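Local coordinates for extracellular solute-binding protein, family 5 (Chelativorans sp., PDB 6WM6) that binds EDTA and related aminopolycarboxylates in the periplasm, probably as the solute-capturing component of an ABC transporter, at residues E34-V39 and Q299-A304; P413-A418 and Y528-A533; Y136-K139 and R144-P147. All coordinates share one frame; numbering follows the deposited sequence.

Contact 1 of 3, residues E34-V39 and Q299-A304; sequences ELITTV and QMNPSA
Ile-36 and Val-39 lay their methyl groups on the side-chain amides of Asn-301 and Gln-299, where the chain leaves strand 296-299 of the seven-stranded sheet. Ile-36 belongs to a type I beta turn, Leu-35 to Thr-38, in the loop before strand 49-54 of this family 5 solute-binding protein; Val-39, the next residue, makes the second contact. The turn is closed by a backbone bond from Thr-38 N to Leu-35 O, 2.9 Å, and by a second bond that Leu-35 N gives to Thr-38 OG1, nearly straight at 163°.

Across the contact everything is methyl against amide. Ile-36 and Asn-301 reach for one another from opposite directions; chi1 of Ile-36 (-165°) sends its CG1 branch toward the asparagine. Ile-36 CD1 ends above the amide plane of Asn-301 but past its outer end, nearer Asn-301 OD1 (3.4 Å) than ND2 (3.7 Å). Val-39 and Gln-299 instead slide past each other, the glutamine chain extended beyond CG.

Polar bonding to other parts of the chain holds both amides. Gln-299 NE2 bonds to Tyr-536 OH and Leu-543 O while its OE1 takes Asp-545 N, and Asn-301 ND2 bonds to Asp-545 OD2. These bonds fix how both amides are turned, and so which face each offers to the methyls. Val-39 CG1 sits squarely above the glutamine amide, 3.5 Å from each of Gln-299 CD, OE1 and NE2.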
# COMPACT_ATOMS: atom_id res chain seq x y z
N GLU A 34 15.51 10.19 18.29
CA GLU A 34 15.26 9.43 17.09
C GLU A 34 14.17 10.09 16.26
O GLU A 34 13.21 10.63 16.81
CB GLU A 34 14.79 8.01 17.45
CG GLU A 34 15.87 7.20 18.09
CD GLU A 34 15.39 5.82 18.52
OE1 GLU A 34 14.24 5.73 19.02
OE2 GLU A 34 16.15 4.86 18.34
N LEU A 35 14.39 10.14 14.97
CA LEU A 35 13.41 10.56 13.97
C LEU A 35 12.82 9.31 13.34
O LEU A 35 13.35 8.22 13.49
CB LEU A 35 14.05 11.41 12.88
CG LEU A 35 14.37 12.89 13.20
CD1 LEU A 35 15.14 13.04 14.47
CD2 LEU A 35 15.12 13.48 12.01
N ILE A 36 11.74 9.48 12.57
CA ILE A 36 11.12 8.30 11.95
C ILE A 36 12.10 7.58 11.04
O ILE A 36 12.02 6.37 10.89
CB ILE A 36 9.82 8.74 11.24
CG1 ILE A 36 8.97 7.51 10.90
CG2 ILE A 36 10.10 9.55 9.98
CD1 ILE A 36 8.38 6.84 12.04
N THR A 37 13.06 8.30 10.48
CA THR A 37 14.05 7.72 9.59
C THR A 37 15.27 7.16 10.31
O THR A 37 16.09 6.47 9.66
CB THR A 37 14.53 8.81 8.61
OG1 THR A 37 14.94 9.93 9.38
CG2 THR A 37 13.41 9.21 7.65
N THR A 38 15.44 7.41 11.61
CA THR A 38 16.62 6.97 12.35
C THR A 38 16.29 6.11 13.58
O THR A 38 17.22 5.75 14.32
CB THR A 38 17.50 8.15 12.78
OG1 THR A 38 16.75 9.00 13.64
CG2 THR A 38 17.98 8.93 11.56
N VAL A 39 15.02 5.75 13.79
CA VAL A 39 14.66 4.88 14.93
C VAL A 39 15.53 3.62 14.87
O VAL A 39 15.75 3.03 13.82
CB VAL A 39 13.17 4.51 14.81
CG1 VAL A 39 12.79 3.47 15.91
CG2 VAL A 39 12.25 5.74 14.97
N GLN A 299 7.37 -0.83 17.59
CA GLN A 299 7.20 0.48 16.95
C GLN A 299 5.83 0.45 16.27
O GLN A 299 5.44 -0.55 15.67
CB GLN A 299 8.26 0.73 15.90
CG GLN A 299 9.69 0.79 16.43
CD GLN A 299 10.71 0.75 15.33
OE1 GLN A 299 10.52 1.32 14.26
NE2 GLN A 299 11.84 0.07 15.57
N MET A 300 5.08 1.56 16.37
CA MET A 300 3.80 1.70 15.73
C MET A 300 3.65 3.11 15.19
O MET A 300 4.01 4.07 15.88
CB MET A 300 2.68 1.47 16.75
CG MET A 300 2.68 0.10 17.36
SD MET A 300 1.33 -0.16 18.51
CE MET A 300 -0.07 0.01 17.45
N ASN A 301 3.09 3.23 13.99
CA ASN A 301 2.95 4.52 13.32
C ASN A 301 1.67 4.51 12.49
O ASN A 301 1.16 3.44 12.13
CB ASN A 301 4.15 4.81 12.40
CG ASN A 301 5.43 4.95 13.16
OD1 ASN A 301 5.67 5.95 13.84
ND2 ASN A 301 6.26 3.93 13.08
N PRO A 302 1.17 5.68 12.09
CA PRO A 302 0.07 5.68 11.11
C PRO A 302 0.52 5.12 9.77
O PRO A 302 1.51 5.57 9.20
CB PRO A 302 -0.34 7.17 11.00
CG PRO A 302 0.24 7.81 12.20
CD PRO A 302 1.46 7.02 12.62
N SER A 303 -0.22 4.14 9.26
CA SER A 303 0.06 3.45 8.00
C SER A 303 -0.36 4.31 6.81
O SER A 303 -1.19 5.23 6.93
CB SER A 303 -0.84 2.17 7.95
OG SER A 303 -0.61 1.36 6.82
N ALA A 304 0.19 4.00 5.65
CA ALA A 304 -0.35 4.48 4.40
C ALA A 304 -1.70 3.84 4.09
O ALA A 304 -2.41 4.32 3.18
CB ALA A 304 0.62 4.19 3.25

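Contact 2 of 3, residues P413-A418 and Y528-A533; sequences PGYPAA and YQLPTA
Tyr-415 reaches from the start of helix 416-429 to Leu-530 on strand 524-537, and the two side chains cross at about a right angle. From CB, which points toward the strand, the tyrosine ring leaves with CG beside the backbone N and anti to the carbonyl carbon (chi1 -64°). That choice brings the CD1-CE1 side of the ring to the leucine: Tyr-415 CD1 lies 4.0 Å from Leu-530 CD2, and CE1 comes closer to the same methyl, at 3.8 Å. The methyl approaches the ring obliquely. The ring also meets that of Tyr-460, their planes about 60° apart, and touches Tyr-307. At the tip, Tyr-415 OH is hydrogen-bonded to Gln-278 OE1, so the ring is tethered at its far end as well as at CB.

Tyr-415 is the N-cap residue of the helix, and its carbonyl O receives a weak bond from Ala-418 N. This helix links strands 407-410 and 436-439, which pair in parallel, making a beta-alpha-beta crossover; the contact therefore joins the entry to the crossover helix with another strand of the same sheet.

Ala-417, the second residue of the helix, also points its CB at strand 524-537, lying 4.2 Å from Tyr-528 OH. That hydroxyl bonds to Thr-340 OG1, and the Tyr-528 ring meets Trp-348 with planes at about 90°.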
# COMPACT_ATOMS: atom_id res chain seq x y z
N PRO A 413 -12.21 -10.30 6.30
CA PRO A 413 -11.74 -10.76 7.61
C PRO A 413 -10.32 -10.29 7.90
O PRO A 413 -9.59 -9.84 7.01
CB PRO A 413 -11.80 -12.29 7.49
CG PRO A 413 -11.62 -12.56 6.04
CD PRO A 413 -12.24 -11.38 5.29
N GLY A 414 -9.96 -10.36 9.18
CA GLY A 414 -8.61 -10.07 9.63
C GLY A 414 -8.38 -8.68 10.18
O GLY A 414 -7.23 -8.34 10.49
N TYR A 415 -9.43 -7.87 10.33
CA TYR A 415 -9.32 -6.49 10.81
C TYR A 415 -10.37 -6.28 11.88
O TYR A 415 -11.50 -5.85 11.59
CB TYR A 415 -9.44 -5.50 9.65
CG TYR A 415 -8.29 -5.68 8.69
CD1 TYR A 415 -7.09 -5.00 8.88
CD2 TYR A 415 -8.38 -6.59 7.65
CE1 TYR A 415 -6.03 -5.20 8.04
CE2 TYR A 415 -7.31 -6.79 6.79
CZ TYR A 415 -6.14 -6.08 7.00
OH TYR A 415 -5.06 -6.27 6.15
N PRO A 416 -10.03 -6.56 13.14
CA PRO A 416 -11.02 -6.38 14.22
C PRO A 416 -11.62 -4.99 14.27
O PRO A 416 -12.81 -4.83 14.59
CB PRO A 416 -10.22 -6.71 15.49
CG PRO A 416 -9.09 -7.56 15.03
CD PRO A 416 -8.76 -7.13 13.63
N ALA A 417 -10.84 -3.96 13.96
CA ALA A 417 -11.38 -2.61 13.96
C ALA A 417 -12.53 -2.47 12.98
O ALA A 417 -13.51 -1.77 13.25
CB ALA A 417 -10.28 -1.60 13.65
N ALA A 418 -12.44 -3.13 11.82
CA ALA A 418 -13.52 -3.04 10.84
C ALA A 418 -14.79 -3.69 11.36
O ALA A 418 -15.90 -3.17 11.15
CB ALA A 418 -13.09 -3.67 9.51
N TYR A 528 -9.93 6.59 9.06
CA TYR A 528 -8.63 6.94 9.64
C TYR A 528 -7.63 5.88 9.22
O TYR A 528 -7.99 4.78 8.77
CB TYR A 528 -8.68 7.11 11.16
CG TYR A 528 -9.09 5.91 11.97
CD1 TYR A 528 -8.27 4.80 12.06
CD2 TYR A 528 -10.30 5.88 12.68
CE1 TYR A 528 -8.61 3.68 12.82
CE2 TYR A 528 -10.65 4.77 13.42
CZ TYR A 528 -9.82 3.69 13.48
OH TYR A 528 -10.13 2.55 14.23
N GLN A 529 -6.35 6.21 9.39
CA GLN A 529 -5.25 5.32 9.02
C GLN A 529 -5.12 4.14 9.96
O GLN A 529 -5.26 4.26 11.19
CB GLN A 529 -3.95 6.12 9.04
CG GLN A 529 -3.78 7.11 7.89
CD GLN A 529 -2.76 8.14 8.23
OE1 GLN A 529 -3.06 9.14 8.88
NE2 GLN A 529 -1.55 7.94 7.75
N LEU A 530 -4.81 2.97 9.40
CA LEU A 530 -4.50 1.82 10.21
C LEU A 530 -3.20 2.04 10.97
O LEU A 530 -2.27 2.64 10.44
CB LEU A 530 -4.35 0.56 9.35
CG LEU A 530 -5.63 -0.11 8.85
CD1 LEU A 530 -6.40 0.73 7.87
CD2 LEU A 530 -5.27 -1.45 8.21
N PRO A 531 -3.08 1.51 12.17
CA PRO A 531 -1.77 1.50 12.83
C PRO A 531 -0.91 0.36 12.32
O PRO A 531 -1.38 -0.76 12.13
CB PRO A 531 -2.12 1.28 14.31
CG PRO A 531 -3.40 0.47 14.26
CD PRO A 531 -4.16 0.97 13.04
N THR A 532 0.35 0.63 12.12
CA THR A 532 1.31 -0.43 11.92
C THR A 532 1.71 -1.02 13.28
O THR A 532 1.49 -0.43 14.34
CB THR A 532 2.58 0.07 11.25
OG1 THR A 532 3.24 0.94 12.17
CG2 THR A 532 2.30 0.82 9.96
N ALA A 533 2.33 -2.19 13.25
CA ALA A 533 2.90 -2.76 14.46
C ALA A 533 4.10 -3.62 14.07
O ALA A 533 3.93 -4.73 13.56
CB ALA A 533 1.87 -3.58 15.22

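Contact 3 of 3, residues Y136-K139 and R144-P147; sequences YFWK and RDCP
Trp-138 offers one face of its indole to Asp-145, whose OD2 stands above the rim of the six-membered ring, 4.2 Å from Trp-138 CH2. The carboxylate is tilted by 60° from the ring plane rather than stacked on it. At the neighbouring CZ2 the tryptophan meets Arg-144: Arg-144 NH2 lies 3.9 Å from Trp-138 CZ2, which sits at the edge of the guanidinium. The two donors share an acceptor, since Trp-138 NE1 and Arg-144 NH2 both bond to Ile-160 O, and Arg-144 NH1 goes to Asp-158 O. The arginine chain, bent at chi3 (-59°), brings its flat end back to the helix.

The chain here doubles back from the last turn of helix 131-141 into the loop leading to strand 160-165, and that loop carries the Cys-146–Cys-149 disulfide.

Lys-139 runs its extended chain past Asp-145, with Lys-139 CG packing 3.8 Å from Asp-145 CB. The charges themselves stay apart: Lys-139 NZ and Asp-145 OD1 are 4.9 Å from each other. Water 2 lies between them, donating to Asp-145 OD1 and accepting a weak bond from Lys-139 NZ, while Asn-142 ND2 holds Asp-145 OD2.

Cys-146 CB rests 3.6 Å from Lys-139 O, and the Cys-146 side chain also touches Ala-203 of helix 202-212. Water 1 bridges the two backbones, giving a 2.7 Å bond to Lys-139 O and receiving one from Cys-146 N.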
# COMPACT_ATOMS: atom_id res chain seq x y z
N TYR A 136 14.03 -4.12 -20.45
CA TYR A 136 13.16 -5.27 -20.22
C TYR A 136 11.99 -4.89 -19.33
O TYR A 136 10.82 -5.16 -19.66
CB TYR A 136 13.94 -6.44 -19.62
CG TYR A 136 13.07 -7.62 -19.26
CD1 TYR A 136 12.77 -8.59 -20.20
CD2 TYR A 136 12.54 -7.77 -17.99
CE1 TYR A 136 11.96 -9.69 -19.87
CE2 TYR A 136 11.73 -8.84 -17.65
CZ TYR A 136 11.44 -9.79 -18.60
OH TYR A 136 10.63 -10.85 -18.24
N PHE A 137 12.26 -4.24 -18.20
CA PHE A 137 11.16 -3.93 -17.30
C PHE A 137 10.15 -2.99 -17.94
O PHE A 137 8.94 -3.21 -17.85
CB PHE A 137 11.69 -3.33 -16.00
CG PHE A 137 10.62 -3.17 -14.95
CD1 PHE A 137 9.91 -4.27 -14.51
CD2 PHE A 137 10.31 -1.93 -14.44
CE1 PHE A 137 8.93 -4.15 -13.56
CE2 PHE A 137 9.32 -1.79 -13.46
CZ PHE A 137 8.63 -2.91 -13.02
N TRP A 138 10.64 -1.93 -18.59
CA TRP A 138 9.75 -1.01 -19.30
C TRP A 138 8.88 -1.74 -20.32
O TRP A 138 7.66 -1.50 -20.38
CB TRP A 138 10.61 0.05 -20.00
CG TRP A 138 9.90 0.93 -21.01
CD1 TRP A 138 8.92 1.83 -20.78
CD2 TRP A 138 10.19 0.99 -22.41
NE1 TRP A 138 8.55 2.45 -21.96
CE2 TRP A 138 9.33 1.95 -22.97
CE3 TRP A 138 11.11 0.33 -23.24
CZ2 TRP A 138 9.34 2.27 -24.32
CZ3 TRP A 138 11.11 0.63 -24.58
CH2 TRP A 138 10.24 1.60 -25.11
N LYS A 139 9.46 -2.67 -21.08
CA LYS A 139 8.67 -3.40 -22.07
C LYS A 139 7.59 -4.26 -21.41
O LYS A 139 6.50 -4.39 -21.96
CB LYS A 139 9.57 -4.26 -22.97
CG LYS A 139 10.36 -3.42 -23.96
CD LYS A 139 11.08 -4.27 -25.00
CE LYS A 139 11.76 -3.36 -26.01
NZ LYS A 139 12.40 -4.11 -27.13
N ARG A 144 2.43 -1.91 -24.33
CA ARG A 144 2.57 -1.99 -25.79
C ARG A 144 3.44 -3.15 -26.25
O ARG A 144 3.01 -3.95 -27.08
CB ARG A 144 3.14 -0.68 -26.33
CG ARG A 144 2.23 0.51 -26.12
CD ARG A 144 2.81 1.77 -26.76
NE ARG A 144 4.12 2.12 -26.22
CZ ARG A 144 4.31 2.88 -25.13
NH1 ARG A 144 3.27 3.35 -24.46
NH2 ARG A 144 5.53 3.15 -24.73
N ASP A 145 4.66 -3.27 -25.72
CA ASP A 145 5.60 -4.27 -26.22
C ASP A 145 5.30 -5.68 -25.72
O ASP A 145 5.81 -6.64 -26.31
CB ASP A 145 7.03 -3.86 -25.84
CG ASP A 145 7.53 -2.68 -26.66
OD1 ASP A 145 7.76 -2.87 -27.88
OD2 ASP A 145 7.70 -1.57 -26.12
N CYS A 146 4.49 -5.85 -24.68
CA CYS A 146 4.15 -7.16 -24.13
C CYS A 146 2.70 -7.13 -23.66
O CYS A 146 2.43 -7.16 -22.45
CB CYS A 146 5.08 -7.55 -22.97
SG CYS A 146 4.64 -9.16 -22.16
N PRO A 147 1.74 -7.10 -24.58
CA PRO A 147 0.33 -7.01 -24.16
C PRO A 147 -0.12 -8.20 -23.32
O PRO A 147 -1.14 -8.10 -22.63
CB PRO A 147 -0.44 -6.92 -25.48
CG PRO A 147 0.59 -6.65 -26.54
CD PRO A 147 1.87 -7.24 -26.04
O HOH W 1 3.84 -4.16 -22.58
O HOH W 2 9.48 -5.22 -28.48

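Contacts 1 and 2 share the seven-stranded mixed sheet and touch directly, although their centres are about 17 Å apart: Ser-303 N probably bonds to Leu-530 O, and Gln-529 NE2 to Ser-303 O. Strand 524-537 pairs along the chain of 299-304 and also meets the start of helix 416-429. Contact 3 stands apart, its centre about 36 Å from each of the others and across the middle of the chain. In sequence it falls between the two halves of contact 1, and contact 2 follows later. Contact 1 sets the start of the modelled chain against a sheet built from much later residues, while contact 3 is a local turn-back.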